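Local structure of reticulocyte binding protein (Streptococcus agalactiae COH1, 3FAX) at residues A[46-51]-A[126-131]; A[720-725]-A[738-743]; A[324-329]-A[355-360]; A[170-175]-A[193-198]. The protein probably hydrolyses alpha-1,6 branch linkages in pullulan, glycogen and related glucans, as a pullulanase-type relative of the alpha-amylases. All blocks are in the same frame, centred on the assembly; numbering follows the deposited sequence.

Interaction 1 (A[46-51]-A[126-131]); sequences TDLTSI and DQLYAY
Asp47 OD1 takes two hydrogen bonds inside the turn whose Asp47 and Leu48 touch Gln127 and Leu128. Ser50 OG reaches it from the syn side of the carboxylate at 3.1 Å, and Thr49 N from the anti side at 3.2 Å, both from the same face of its plane. CG of Asp47 lies between the backbone N and the carbonyl carbon (chi1 57°), which carries the carboxylate back over the turn and away from the helix, with its CB left near Gln127 NE2 (3.9 Å). Gln127 leaves the helix with CG anti to its N (chi1 -177°) and runs out extended, bringing its amide OE1 3.4 Å from Leu48 CD1. The same Leu48 methyl also meets Leu128 CD2, a small apolar touch at 3.9 Å. The interface is slight and lies at the surface: van der Waals contacts alone join the two pieces. Ser50 O accepts from both Thr46 N and Thr46 OG1, the hydroxyl standing above the carbonyl plane. On one side is the last turn of helix 122-129; on the other is a beta hairpin between strands 40-47 and 50-55, closed by a type I turn with an Asx turn and a classic bulge.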
loop_
_atom_site.group_PDB
_atom_site.type_symbol
_atom_site.label_atom_id
_atom_site.label_comp_id
_atom_site.label_asym_id
_atom_site.label_seq_id
_atom_site.Cartn_x
_atom_site.Cartn_y
_atom_site.Cartn_z
ATOM N N THR A 46 -33.049 2.727 12.506
ATOM C CA THR A 46 -32.207 1.543 12.327
ATOM C C THR A 46 -32.829 0.483 11.412
ATOM O O THR A 46 -32.108 -0.256 10.750
ATOM C CB THR A 46 -31.880 0.911 13.683
ATOM O OG1 THR A 46 -33.098 0.589 14.372
ATOM C CG2 THR A 46 -31.032 1.882 14.527
ATOM N N ASP A 47 -34.156 0.396 11.385
ATOM C CA ASP A 47 -34.849 -0.392 10.356
ATOM C C ASP A 47 -36.272 0.135 10.122
ATOM O O ASP A 47 -36.652 1.171 10.679
ATOM C CB ASP A 47 -34.809 -1.907 10.657
ATOM C CG ASP A 47 -35.386 -2.259 12.009
ATOM O OD1 ASP A 47 -36.618 -2.206 12.175
ATOM O OD2 ASP A 47 -34.605 -2.616 12.909
ATOM N N LEU A 48 -37.035 -0.563 9.280
ATOM C CA LEU A 48 -38.389 -0.141 8.898
ATOM C C LEU A 48 -39.286 0.253 10.076
ATOM O O LEU A 48 -40.145 1.122 9.934
ATOM C CB LEU A 48 -39.079 -1.241 8.078
ATOM C CG LEU A 48 -38.923 -1.199 6.548
ATOM C CD1 LEU A 48 -37.650 -0.493 6.114
ATOM C CD2 LEU A 48 -38.993 -2.602 5.962
ATOM N N THR A 49 -39.091 -0.384 11.228
ATOM C CA THR A 49 -39.981 -0.168 12.365
ATOM C C THR A 49 -39.241 0.141 13.663
ATOM O O THR A 49 -39.774 -0.087 14.743
ATOM C CB THR A 49 -40.916 -1.394 12.566
ATOM O OG1 THR A 49 -40.142 -2.546 12.920
ATOM C CG2 THR A 49 -41.700 -1.679 11.291
ATOM N N SER A 50 -38.026 0.677 13.554
ATOM C CA SER A 50 -37.186 0.930 14.729
ATOM C C SER A 50 -36.436 2.247 14.635
ATOM O O SER A 50 -35.645 2.450 13.715
ATOM C CB SER A 50 -36.177 -0.195 14.908
ATOM O OG SER A 50 -36.845 -1.411 15.132
ATOM N N ILE A 51 -36.701 3.128 15.597
ATOM C CA ILE A 51 -35.962 4.372 15.771
ATOM C C ILE A 51 -35.273 4.334 17.126
ATOM O O ILE A 51 -35.877 3.977 18.135
ATOM C CB ILE A 51 -36.891 5.590 15.737
ATOM C CG1 ILE A 51 -37.338 5.877 14.303
ATOM C CG2 ILE A 51 -36.208 6.829 16.358
ATOM C CD1 ILE A 51 -38.565 6.772 14.223
ATOM N N ASP A 126 -27.888 1.077 3.741
ATOM C CA ASP A 126 -27.598 -0.109 2.927
ATOM C C ASP A 126 -28.862 -0.914 2.634
ATOM O O ASP A 126 -29.095 -1.316 1.492
ATOM C CB ASP A 126 -26.540 -1.003 3.591
ATOM C CG ASP A 126 -25.123 -0.450 3.440
ATOM O OD1 ASP A 126 -24.939 0.518 2.674
ATOM O OD2 ASP A 126 -24.185 -0.986 4.079
ATOM N N GLN A 127 -29.686 -1.126 3.659
ATOM C CA GLN A 127 -30.933 -1.862 3.498
ATOM C C GLN A 127 -31.807 -1.237 2.421
ATOM O O GLN A 127 -32.389 -1.950 1.604
ATOM C CB GLN A 127 -31.702 -1.926 4.823
ATOM C CG GLN A 127 -33.004 -2.741 4.770
ATOM C CD GLN A 127 -33.836 -2.625 6.038
ATOM O OE1 GLN A 127 -35.059 -2.745 5.998
ATOM N NE2 GLN A 127 -33.178 -2.382 7.167
ATOM N N LEU A 128 -31.894 0.091 2.412
ATOM C CA LEU A 128 -32.807 0.797 1.506
ATOM C C LEU A 128 -32.172 1.174 0.177
ATOM O O LEU A 128 -32.867 1.235 -0.837
ATOM C CB LEU A 128 -33.338 2.078 2.162
ATOM C CG LEU A 128 -33.971 1.968 3.547
ATOM C CD1 LEU A 128 -34.402 3.346 4.014
ATOM C CD2 LEU A 128 -35.139 0.995 3.549
ATOM N N TYR A 129 -30.865 1.441 0.178
ATOM C CA TYR A 129 -30.204 2.060 -0.979
ATOM C C TYR A 129 -29.003 1.307 -1.553
ATOM O O TYR A 129 -28.462 1.737 -2.559
ATOM C CB TYR A 129 -29.771 3.489 -0.628
ATOM C CG TYR A 129 -30.864 4.310 0.019
ATOM C CD1 TYR A 129 -32.066 4.547 -0.644
ATOM C CD2 TYR A 129 -30.696 4.855 1.289
ATOM C CE1 TYR A 129 -33.082 5.300 -0.056
ATOM C CE2 TYR A 129 -31.705 5.610 1.890
ATOM C CZ TYR A 129 -32.896 5.828 1.208
ATOM O OH TYR A 129 -33.895 6.572 1.789
ATOM N N ALA A 130 -28.578 0.202 -0.947
ATOM C CA ALA A 130 -27.443 -0.549 -1.493
ATOM C C ALA A 130 -27.745 -0.952 -2.933
ATOM O O ALA A 130 -28.729 -1.654 -3.204
ATOM C CB ALA A 130 -27.131 -1.775 -0.654
ATOM N N TYR A 131 -26.899 -0.484 -3.849
ATOM C CA TYR A 131 -27.106 -0.666 -5.275
ATOM C C TYR A 131 -26.028 -1.580 -5.822
ATOM O O TYR A 131 -24.863 -1.461 -5.440
ATOM C CB TYR A 131 -27.048 0.694 -5.962
ATOM C CG TYR A 131 -27.323 0.685 -7.451
ATOM C CD1 TYR A 131 -28.531 0.225 -7.953
ATOM C CD2 TYR A 131 -26.378 1.178 -8.356
ATOM C CE1 TYR A 131 -28.791 0.235 -9.330
ATOM C CE2 TYR A 131 -26.625 1.196 -9.723
ATOM C CZ TYR A 131 -27.832 0.724 -10.205
ATOM O OH TYR A 131 -28.075 0.735 -11.556
#

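Interaction 2 (A[720-725]-A[738-743]); sequences SLITEV and AYQTID
Ala738, Ser720 and Gln740 lose the most surface where strand 720-721 lies antiparallel to strand 736-742. Ser720 and Gln740 form the hydrogen-bonded pair: Ser720 N gives to Gln740 O and Gln740 N returns the bond to Ser720 O, each 2.8 Å long. Their side chains share a face, Ser720 OG lying 4.0 Å from Gln740 CB. Leu721 and Tyr739, the non-hydrogen-bonded pair, occupy the other face.

At Ala738 the regular ladder ends, and a side chain joins the backbone bonds. Its N is held by Thr723 OG1 at 3.2 Å (N-H...O angle 159°), an oxygen placed between the N and carbonyl carbon of its own residue (chi1 57°), so that the hydroxyl stands in for a strand carbonyl. Ala738 O is approached by Ile722 N at 3.0 Å and, farther off, by Thr723 N, both weak bonds. Ile722 CB packs at 4.2 Å on Ala738 CB, while its CD1 reaches along the strand to Gln740 CG.

Strand 720-721 is one edge of a five-stranded antiparallel sheet in the SpuA C-terminal region, with 736-742 next to it and then 748-754. Leu721 and Tyr739 lean on helix 544-551, Tyr739 OH bonding Thr610 OG1; Ser720, Ile722 and Gln740 meet Tyr768 of helix 765-768.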
loop_
_atom_site.group_PDB
_atom_site.type_symbol
_atom_site.label_atom_id
_atom_site.label_comp_id
_atom_site.label_asym_id
_atom_site.label_seq_id
_atom_site.Cartn_x
_atom_site.Cartn_y
_atom_site.Cartn_z
ATOM N N SER A 720 16.635 -26.726 8.131
ATOM C CA SER A 720 17.284 -27.166 9.366
ATOM C C SER A 720 18.227 -26.092 9.904
ATOM O O SER A 720 18.773 -25.301 9.132
ATOM C CB SER A 720 18.090 -28.439 9.087
ATOM O OG SER A 720 17.607 -29.115 7.933
ATOM N N LEU A 721 18.428 -26.076 11.223
ATOM C CA LEU A 721 19.333 -25.115 11.859
ATOM C C LEU A 721 20.684 -25.766 12.133
ATOM O O LEU A 721 20.813 -26.578 13.048
ATOM C CB LEU A 721 18.728 -24.587 13.164
ATOM C CG LEU A 721 19.511 -23.489 13.895
ATOM C CD1 LEU A 721 19.770 -22.293 12.988
ATOM C CD2 LEU A 721 18.760 -23.061 15.149
ATOM N N ILE A 722 21.688 -25.404 11.337
ATOM C CA ILE A 722 23.034 -25.960 11.481
ATOM C C ILE A 722 23.693 -25.480 12.772
ATOM O O ILE A 722 24.295 -26.275 13.494
ATOM C CB ILE A 722 23.948 -25.555 10.314
ATOM C CG1 ILE A 722 23.421 -26.112 8.994
ATOM C CG2 ILE A 722 25.371 -26.041 10.556
ATOM C CD1 ILE A 722 24.187 -25.609 7.797
ATOM N N THR A 723 23.583 -24.184 13.052
ATOM C CA THR A 723 24.172 -23.597 14.256
ATOM C C THR A 723 23.209 -23.685 15.433
ATOM O O THR A 723 22.391 -22.787 15.638
ATOM C CB THR A 723 24.525 -22.118 14.037
ATOM O OG1 THR A 723 23.349 -21.405 13.638
ATOM C CG2 THR A 723 25.598 -21.970 12.969
ATOM N N GLU A 724 23.295 -24.763 16.199
ATOM C CA GLU A 724 22.474 -24.899 17.400
ATOM C C GLU A 724 23.193 -24.249 18.589
ATOM O O GLU A 724 24.423 -24.172 18.621
ATOM C CB GLU A 724 22.135 -26.376 17.680
ATOM C CG GLU A 724 21.008 -26.940 16.791
ATOM C CD GLU A 724 20.982 -28.468 16.744
ATOM O OE1 GLU A 724 21.588 -29.113 17.626
ATOM O OE2 GLU A 724 20.347 -29.020 15.821
ATOM N N VAL A 725 22.414 -23.771 19.555
ATOM C CA VAL A 725 22.975 -23.104 20.723
ATOM C C VAL A 725 23.846 -24.082 21.484
ATOM O O VAL A 725 23.356 -25.100 21.960
ATOM C CB VAL A 725 21.884 -22.575 21.666
ATOM C CG1 VAL A 725 22.512 -22.072 22.960
ATOM C CG2 VAL A 725 21.088 -21.467 20.994
ATOM N N ALA A 738 23.496 -20.227 10.627
ATOM C CA ALA A 738 23.469 -20.954 9.362
ATOM C C ALA A 738 22.364 -21.997 9.362
ATOM O O ALA A 738 22.008 -22.547 10.408
ATOM C CB ALA A 738 24.810 -21.608 9.080
ATOM N N TYR A 739 21.836 -22.267 8.174
ATOM C CA TYR A 739 20.705 -23.168 8.017
ATOM C C TYR A 739 20.783 -23.938 6.704
ATOM O O TYR A 739 21.312 -23.433 5.720
ATOM C CB TYR A 739 19.386 -22.378 8.101
ATOM C CG TYR A 739 19.348 -21.079 7.311
ATOM C CD1 TYR A 739 18.874 -21.045 5.998
ATOM C CD2 TYR A 739 19.774 -19.882 7.880
ATOM C CE1 TYR A 739 18.827 -19.857 5.275
ATOM C CE2 TYR A 739 19.739 -18.688 7.159
ATOM C CZ TYR A 739 19.258 -18.677 5.862
ATOM O OH TYR A 739 19.220 -17.491 5.158
ATOM N N GLN A 740 20.263 -25.164 6.708
ATOM C CA GLN A 740 20.207 -26.005 5.506
ATOM C C GLN A 740 18.815 -26.040 4.919
ATOM O O GLN A 740 17.833 -26.014 5.653
ATOM C CB GLN A 740 20.603 -27.448 5.822
ATOM C CG GLN A 740 21.926 -27.876 5.215
ATOM C CD GLN A 740 22.060 -29.386 5.082
ATOM O OE1 GLN A 740 21.165 -30.145 5.454
ATOM N NE2 GLN A 740 23.186 -29.822 4.538
ATOM N N THR A 741 18.739 -26.119 3.593
ATOM C CA THR A 741 17.481 -26.396 2.904
ATOM C C THR A 741 17.701 -27.470 1.852
ATOM O O THR A 741 18.839 -27.786 1.511
ATOM C CB THR A 741 16.899 -25.150 2.203
ATOM O OG1 THR A 741 17.510 -23.968 2.718
ATOM C CG2 THR A 741 15.406 -25.075 2.420
ATOM N N ILE A 742 16.598 -28.021 1.348
ATOM C CA ILE A 742 16.619 -29.023 0.276
ATOM C C ILE A 742 15.495 -28.733 -0.708
ATOM O O ILE A 742 14.340 -28.611 -0.303
ATOM C CB ILE A 742 16.384 -30.458 0.808
ATOM C CG1 ILE A 742 17.188 -30.725 2.087
ATOM C CG2 ILE A 742 16.741 -31.480 -0.269
ATOM C CD1 ILE A 742 17.137 -32.184 2.556
ATOM N N ASP A 743 15.819 -28.623 -1.995
ATOM C CA ASP A 743 14.770 -28.538 -3.015
ATOM C C ASP A 743 14.363 -29.942 -3.462
ATOM O O ASP A 743 14.921 -30.927 -2.981
ATOM C CB ASP A 743 15.180 -27.632 -4.192
ATOM C CG ASP A 743 16.332 -28.180 -5.016
ATOM O OD1 ASP A 743 16.839 -29.277 -4.707
ATOM O OD2 ASP A 743 16.730 -27.497 -5.985
#

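Interaction 3 (A[324-329]-A[355-360]); sequences VNEMDK and SGMYSE
The long excursion between the second barrel strand, 312-315, and helix 365-381 of the alpha-amylase catalytic domain folds back on itself here, Glu326, inside the type I turn 325-328, and Lys329, just after it, gripping the backbone around Met357. Glu326 runs out extended beyond CG, and its OE2 accepts a weak bond from Gly356 N at 3.3 Å. Gly356 has no side chain, which lets the carboxylate lie close over its CA (OE1 to CA 3.3 Å). A water donates to Glu326 OE2 at 2.8 Å and accepts from Ser355 OG, a relay that ties the acid to the ST turn in which Ser355 OG takes Met357 N. The other oxygen, Glu326 OE1, is bonded to Trp227 N, so both ends of the carboxylate are occupied. The Glu326 CG methylene lies against the Met357 backbone, 3.5 Å from Met357 N.

Lys329 follows directly after the turn. Its chain is straight until chi4 (-60°), where it bends to bring NZ within reach of two carbonyls: Ser359 O at 2.8 Å, met nearly along the C=O axis (161°), and Met357 O at 3.1 Å, a weak bond. The ammonium thus links the carbonyls of Met357 and Ser359. Met357 doubles back at chi2 and chi3 toward Asn325 and Val324, though the modelled position of its terminal methyl is doubtful; the side chain of Val324 is about 6 Å from a bound calcium.

Backbone bonds to Trp227 and Ser229 flank 324-326; Lys329 O binds Arg276 of helix 275-279, and Ser359 OG and Glu360 N are held by Glu371 of helix 365-381.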
loop_
_atom_site.group_PDB
_atom_site.type_symbol
_atom_site.label_atom_id
_atom_site.label_comp_id
_atom_site.label_asym_id
_atom_site.label_seq_id
_atom_site.Cartn_x
_atom_site.Cartn_y
_atom_site.Cartn_z
ATOM N N VAL A 324 -0.709 18.079 -5.423
ATOM C CA VAL A 324 0.215 18.123 -6.553
ATOM C C VAL A 324 -0.146 19.175 -7.579
ATOM O O VAL A 324 -1.292 19.605 -7.672
ATOM C CB VAL A 324 0.252 16.780 -7.323
ATOM C CG1 VAL A 324 1.354 15.911 -6.795
ATOM C CG2 VAL A 324 -1.112 16.076 -7.278
ATOM N N ASN A 325 0.862 19.569 -8.348
ATOM C CA ASN A 325 0.688 20.325 -9.573
ATOM C C ASN A 325 1.195 19.447 -10.704
ATOM O O ASN A 325 2.398 19.339 -10.928
ATOM C CB ASN A 325 1.475 21.636 -9.516
ATOM C CG ASN A 325 1.375 22.441 -10.805
ATOM O OD1 ASN A 325 0.517 22.186 -11.650
ATOM N ND2 ASN A 325 2.255 23.414 -10.956
ATOM N N GLU A 326 0.271 18.809 -11.413
ATOM C CA GLU A 326 0.633 17.872 -12.477
ATOM C C GLU A 326 1.181 18.570 -13.719
ATOM O O GLU A 326 1.661 17.906 -14.640
ATOM C CB GLU A 326 -0.572 17.014 -12.846
ATOM C CG GLU A 326 -1.008 16.090 -11.722
ATOM C CD GLU A 326 -2.391 15.517 -11.929
ATOM O OE1 GLU A 326 -2.983 15.745 -13.004
ATOM O OE2 GLU A 326 -2.885 14.835 -11.005
ATOM N N MET A 327 1.107 19.899 -13.738
ATOM C CA MET A 327 1.674 20.703 -14.820
ATOM C C MET A 327 3.128 21.118 -14.550
ATOM O O MET A 327 3.774 21.715 -15.415
ATOM C CB MET A 327 0.813 21.953 -15.049
ATOM C CG MET A 327 -0.670 21.669 -15.292
ATOM S SD MET A 327 -0.959 20.465 -16.606
ATOM C CE MET A 327 -0.086 21.208 -17.993
ATOM N N ASP A 328 3.636 20.803 -13.358
ATOM C CA ASP A 328 5.013 21.116 -12.980
ATOM C C ASP A 328 5.838 19.832 -12.879
ATOM O O ASP A 328 5.877 19.183 -11.830
ATOM C CB ASP A 328 5.029 21.878 -11.649
ATOM C CG ASP A 328 6.429 22.093 -11.108
ATOM O OD1 ASP A 328 7.386 22.126 -11.912
ATOM O OD2 ASP A 328 6.570 22.233 -9.874
ATOM N N LYS A 329 6.507 19.483 -13.975
ATOM C CA LYS A 329 7.337 18.278 -14.035
ATOM C C LYS A 329 8.819 18.550 -13.742
ATOM O O LYS A 329 9.646 17.634 -13.798
ATOM C CB LYS A 329 7.179 17.610 -15.406
ATOM C CG LYS A 329 5.768 17.104 -15.656
ATOM C CD LYS A 329 5.673 16.244 -16.901
ATOM C CE LYS A 329 4.227 15.832 -17.180
ATOM N NZ LYS A 329 3.589 15.028 -16.075
ATOM N N SER A 355 -3.358 9.231 -11.615
ATOM C CA SER A 355 -2.766 10.545 -11.474
ATOM C C SER A 355 -2.244 11.011 -12.825
ATOM O O SER A 355 -1.721 10.214 -13.605
ATOM C CB SER A 355 -1.612 10.494 -10.488
ATOM O OG SER A 355 -1.073 11.776 -10.311
ATOM N N GLY A 356 -2.389 12.302 -13.098
ATOM C CA GLY A 356 -1.818 12.891 -14.302
ATOM C C GLY A 356 -0.312 13.064 -14.225
ATOM O O GLY A 356 0.351 13.197 -15.250
ATOM N N MET A 357 0.226 13.038 -13.007
ATOM C CA MET A 357 1.637 13.320 -12.751
ATOM C C MET A 357 2.588 12.426 -13.532
ATOM O O MET A 357 3.679 12.863 -13.875
ATOM C CB MET A 357 1.929 13.191 -11.256
ATOM C CG MET A 357 3.328 13.607 -10.831
ATOM S SD MET A 357 3.638 15.364 -11.011
ATOM C CE MET A 357 2.768 16.011 -9.578
ATOM N N TYR A 358 2.181 11.191 -13.824
ATOM C CA TYR A 358 3.065 10.232 -14.504
ATOM C C TYR A 358 2.775 10.108 -16.001
ATOM O O TYR A 358 3.225 9.162 -16.652
ATOM C CB TYR A 358 3.008 8.866 -13.796
ATOM C CG TYR A 358 3.220 9.006 -12.308
ATOM C CD1 TYR A 358 4.295 9.743 -11.809
ATOM C CD2 TYR A 358 2.334 8.441 -11.396
ATOM C CE1 TYR A 358 4.484 9.911 -10.447
ATOM C CE2 TYR A 358 2.523 8.597 -10.017
ATOM C CZ TYR A 358 3.603 9.334 -9.552
ATOM O OH TYR A 358 3.812 9.494 -8.198
ATOM N N SER A 359 2.053 11.093 -16.532
ATOM C CA SER A 359 1.645 11.137 -17.935
ATOM C C SER A 359 2.488 12.164 -18.675
ATOM O O SER A 359 2.841 13.199 -18.114
ATOM C CB SER A 359 0.169 11.532 -18.028
ATOM O OG SER A 359 -0.245 11.705 -19.366
ATOM N N GLU A 360 2.815 11.879 -19.930
ATOM C CA GLU A 360 3.463 12.871 -20.789
ATOM C C GLU A 360 2.479 13.955 -21.244
ATOM O O GLU A 360 2.863 15.112 -21.418
ATOM C CB GLU A 360 4.120 12.201 -21.999
ATOM C CG GLU A 360 5.385 11.446 -21.650
ATOM C CD GLU A 360 6.213 11.113 -22.861
ATOM O OE1 GLU A 360 5.714 10.381 -23.733
ATOM O OE2 GLU A 360 7.367 11.577 -22.941
HETATM O O HOH W 1 -2.399 13.150 -8.772
#

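Interaction 4 (A[170-175]-A[193-198]); sequences RVVATT and LGIKNY
Ala173, in strand 171-179, and Leu193, in the loop after strand 184-189, have their CA atoms 6.5 Å apart, and a classic bulge, with Val172 and Ala173 both facing Ile162, turns two successive side chains toward that loop. Ala173 CB meets Leu193 CB at 4.4 Å, a loose touch. Two residues on, Thr175 puts OG1 beside its own N and anti to its carbonyl carbon (chi1 -37°), where it wedges against the isopropyl end of Leu193: OG1 is 3.1 Å from CD1 and 3.2 Å from CD2, a tight fit in which the two methyls straddle the oxygen. Leu193 CD2 also approaches Thr174 O at 3.7 Å.

The other end of the contact is purely apolar. Val172 and Ile195 reach toward each other tip to tip, Val172 CG1 lying 3.5 Å from Ile195 CD1. The extended chi2 of Ile195 (164°) carries CD1 out to the valine, while its CB rests 3.8 Å above one face of the Tyr198 ring, offset toward the rim. Between Leu193 and Ile195, Gly194 takes a left-handed backbone conformation that turns the chain.

Within the carbohydrate-binding module 48 region, the loop leads into strand 202-208. Leu193 also touches Ile162 of strand 157-164, Thr175 touches Thr187 and Leu189 of strand 184-189, and Tyr198 packs on Leu189.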
loop_
_atom_site.group_PDB
_atom_site.type_symbol
_atom_site.label_atom_id
_atom_site.label_comp_id
_atom_site.label_asym_id
_atom_site.label_seq_id
_atom_site.Cartn_x
_atom_site.Cartn_y
_atom_site.Cartn_z
ATOM N N ARG A 170 -13.846 26.465 -18.179
ATOM C CA ARG A 170 -15.047 26.930 -18.889
ATOM C C ARG A 170 -16.193 25.917 -18.783
ATOM O O ARG A 170 -16.057 24.766 -19.211
ATOM C CB ARG A 170 -14.735 27.213 -20.366
ATOM C CG ARG A 170 -15.590 28.316 -20.982
ATOM C CD ARG A 170 -15.488 28.323 -22.501
ATOM N NE ARG A 170 -16.425 27.383 -23.114
ATOM C CZ ARG A 170 -16.488 27.108 -24.415
ATOM N NH1 ARG A 170 -15.658 27.689 -25.277
ATOM N NH2 ARG A 170 -17.386 26.238 -24.859
ATOM N N VAL A 171 -17.310 26.358 -18.206
ATOM C CA VAL A 171 -18.518 25.546 -18.098
ATOM C C VAL A 171 -19.245 25.507 -19.437
ATOM O O VAL A 171 -19.629 26.548 -19.964
ATOM C CB VAL A 171 -19.484 26.120 -17.042
ATOM C CG1 VAL A 171 -20.831 25.398 -17.097
ATOM C CG2 VAL A 171 -18.862 26.040 -15.655
ATOM N N VAL A 172 -19.458 24.305 -19.965
ATOM C CA VAL A 172 -20.057 24.128 -21.293
ATOM C C VAL A 172 -21.555 23.795 -21.252
ATOM O O VAL A 172 -22.302 24.225 -22.130
ATOM C CB VAL A 172 -19.288 23.046 -22.106
ATOM C CG1 VAL A 172 -20.230 22.235 -22.977
ATOM C CG2 VAL A 172 -18.193 23.692 -22.948
ATOM N N ALA A 173 -21.983 23.030 -20.244
ATOM C CA ALA A 173 -23.368 22.551 -20.148
ATOM C C ALA A 173 -23.704 21.993 -18.759
ATOM O O ALA A 173 -22.814 21.715 -17.944
ATOM C CB ALA A 173 -23.621 21.485 -21.192
ATOM N N THR A 174 -25.002 21.830 -18.506
ATOM C CA THR A 174 -25.494 21.212 -17.272
ATOM C C THR A 174 -26.746 20.370 -17.557
ATOM O O THR A 174 -27.424 20.587 -18.556
ATOM C CB THR A 174 -25.815 22.277 -16.203
ATOM O OG1 THR A 174 -26.920 23.069 -16.638
ATOM C CG2 THR A 174 -24.611 23.178 -15.947
ATOM N N THR A 175 -27.034 19.397 -16.695
ATOM C CA THR A 175 -28.209 18.532 -16.854
ATOM C C THR A 175 -28.650 17.992 -15.503
ATOM O O THR A 175 -27.812 17.557 -14.718
ATOM C CB THR A 175 -27.919 17.304 -17.757
ATOM O OG1 THR A 175 -27.034 17.668 -18.821
ATOM C CG2 THR A 175 -29.206 16.751 -18.349
ATOM N N LEU A 193 -27.621 18.373 -25.315
ATOM C CA LEU A 193 -26.700 19.314 -24.681
ATOM C C LEU A 193 -25.783 20.038 -25.682
ATOM O O LEU A 193 -24.958 20.859 -25.282
ATOM C CB LEU A 193 -25.862 18.593 -23.619
ATOM C CG LEU A 193 -26.626 17.871 -22.502
ATOM C CD1 LEU A 193 -25.643 17.261 -21.513
ATOM C CD2 LEU A 193 -27.606 18.803 -21.791
ATOM N N GLY A 194 -25.923 19.741 -26.971
ATOM C CA GLY A 194 -25.177 20.452 -28.013
ATOM C C GLY A 194 -23.771 19.941 -28.296
ATOM O O GLY A 194 -23.035 20.547 -29.068
ATOM N N ILE A 195 -23.390 18.829 -27.675
ATOM C CA ILE A 195 -22.072 18.231 -27.881
ATOM C C ILE A 195 -22.229 16.912 -28.635
ATOM O O ILE A 195 -23.036 16.068 -28.247
ATOM C CB ILE A 195 -21.367 17.990 -26.540
ATOM C CG1 ILE A 195 -21.313 19.302 -25.733
ATOM C CG2 ILE A 195 -19.976 17.438 -26.774
ATOM C CD1 ILE A 195 -20.991 19.125 -24.266
ATOM N N LYS A 196 -21.472 16.740 -29.718
ATOM C CA LYS A 196 -21.599 15.541 -30.554
ATOM C C LYS A 196 -20.650 14.416 -30.134
ATOM O O LYS A 196 -20.912 13.245 -30.412
ATOM C CB LYS A 196 -21.430 15.884 -32.044
ATOM C CG LYS A 196 -20.003 16.098 -32.538
ATOM C CD LYS A 196 -19.962 16.094 -34.067
ATOM C CE LYS A 196 -18.527 16.101 -34.587
ATOM N NZ LYS A 196 -18.454 15.977 -36.074
ATOM N N ASN A 197 -19.552 14.783 -29.475
ATOM C CA ASN A 197 -18.582 13.826 -28.957
ATOM C C ASN A 197 -18.125 14.274 -27.569
ATOM O O ASN A 197 -17.538 15.347 -27.407
ATOM C CB ASN A 197 -17.387 13.699 -29.907
ATOM C CG ASN A 197 -16.559 12.439 -29.654
ATOM O OD1 ASN A 197 -16.593 11.865 -28.568
ATOM N ND2 ASN A 197 -15.817 12.005 -30.670
ATOM N N TYR A 198 -18.404 13.443 -26.572
ATOM C CA TYR A 198 -18.148 13.792 -25.177
ATOM C C TYR A 198 -16.754 13.385 -24.693
ATOM O O TYR A 198 -16.357 13.755 -23.581
ATOM C CB TYR A 198 -19.216 13.157 -24.278
ATOM C CG TYR A 198 -20.556 13.853 -24.350
ATOM C CD1 TYR A 198 -20.833 14.955 -23.539
ATOM C CD2 TYR A 198 -21.547 13.418 -25.229
ATOM C CE1 TYR A 198 -22.059 15.595 -23.595
ATOM C CE2 TYR A 198 -22.773 14.059 -25.299
ATOM C CZ TYR A 198 -23.020 15.148 -24.478
ATOM O OH TYR A 198 -24.233 15.791 -24.534
#

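Overall arrangement
From the N terminus the four contacts follow one another in the order 1, 4, 3, 2; none nests in or crosses another. Interaction 1 closes the longest stretch, bringing helix 122-129 back to a hairpin of the N-terminal sheet. Interaction 4 joins strand 171-179 to the loop leaving strand 184-189 in the carbohydrate-binding module region. Interaction 3 cinches the loop that follows the second strand of the catalytic barrel, its nearest atoms about 14 Å from those of interaction 4. Interaction 2 adds an edge strand to the C-terminal sheet, about 70 Å from interaction 4 between centres and on the other side of the chain's centre.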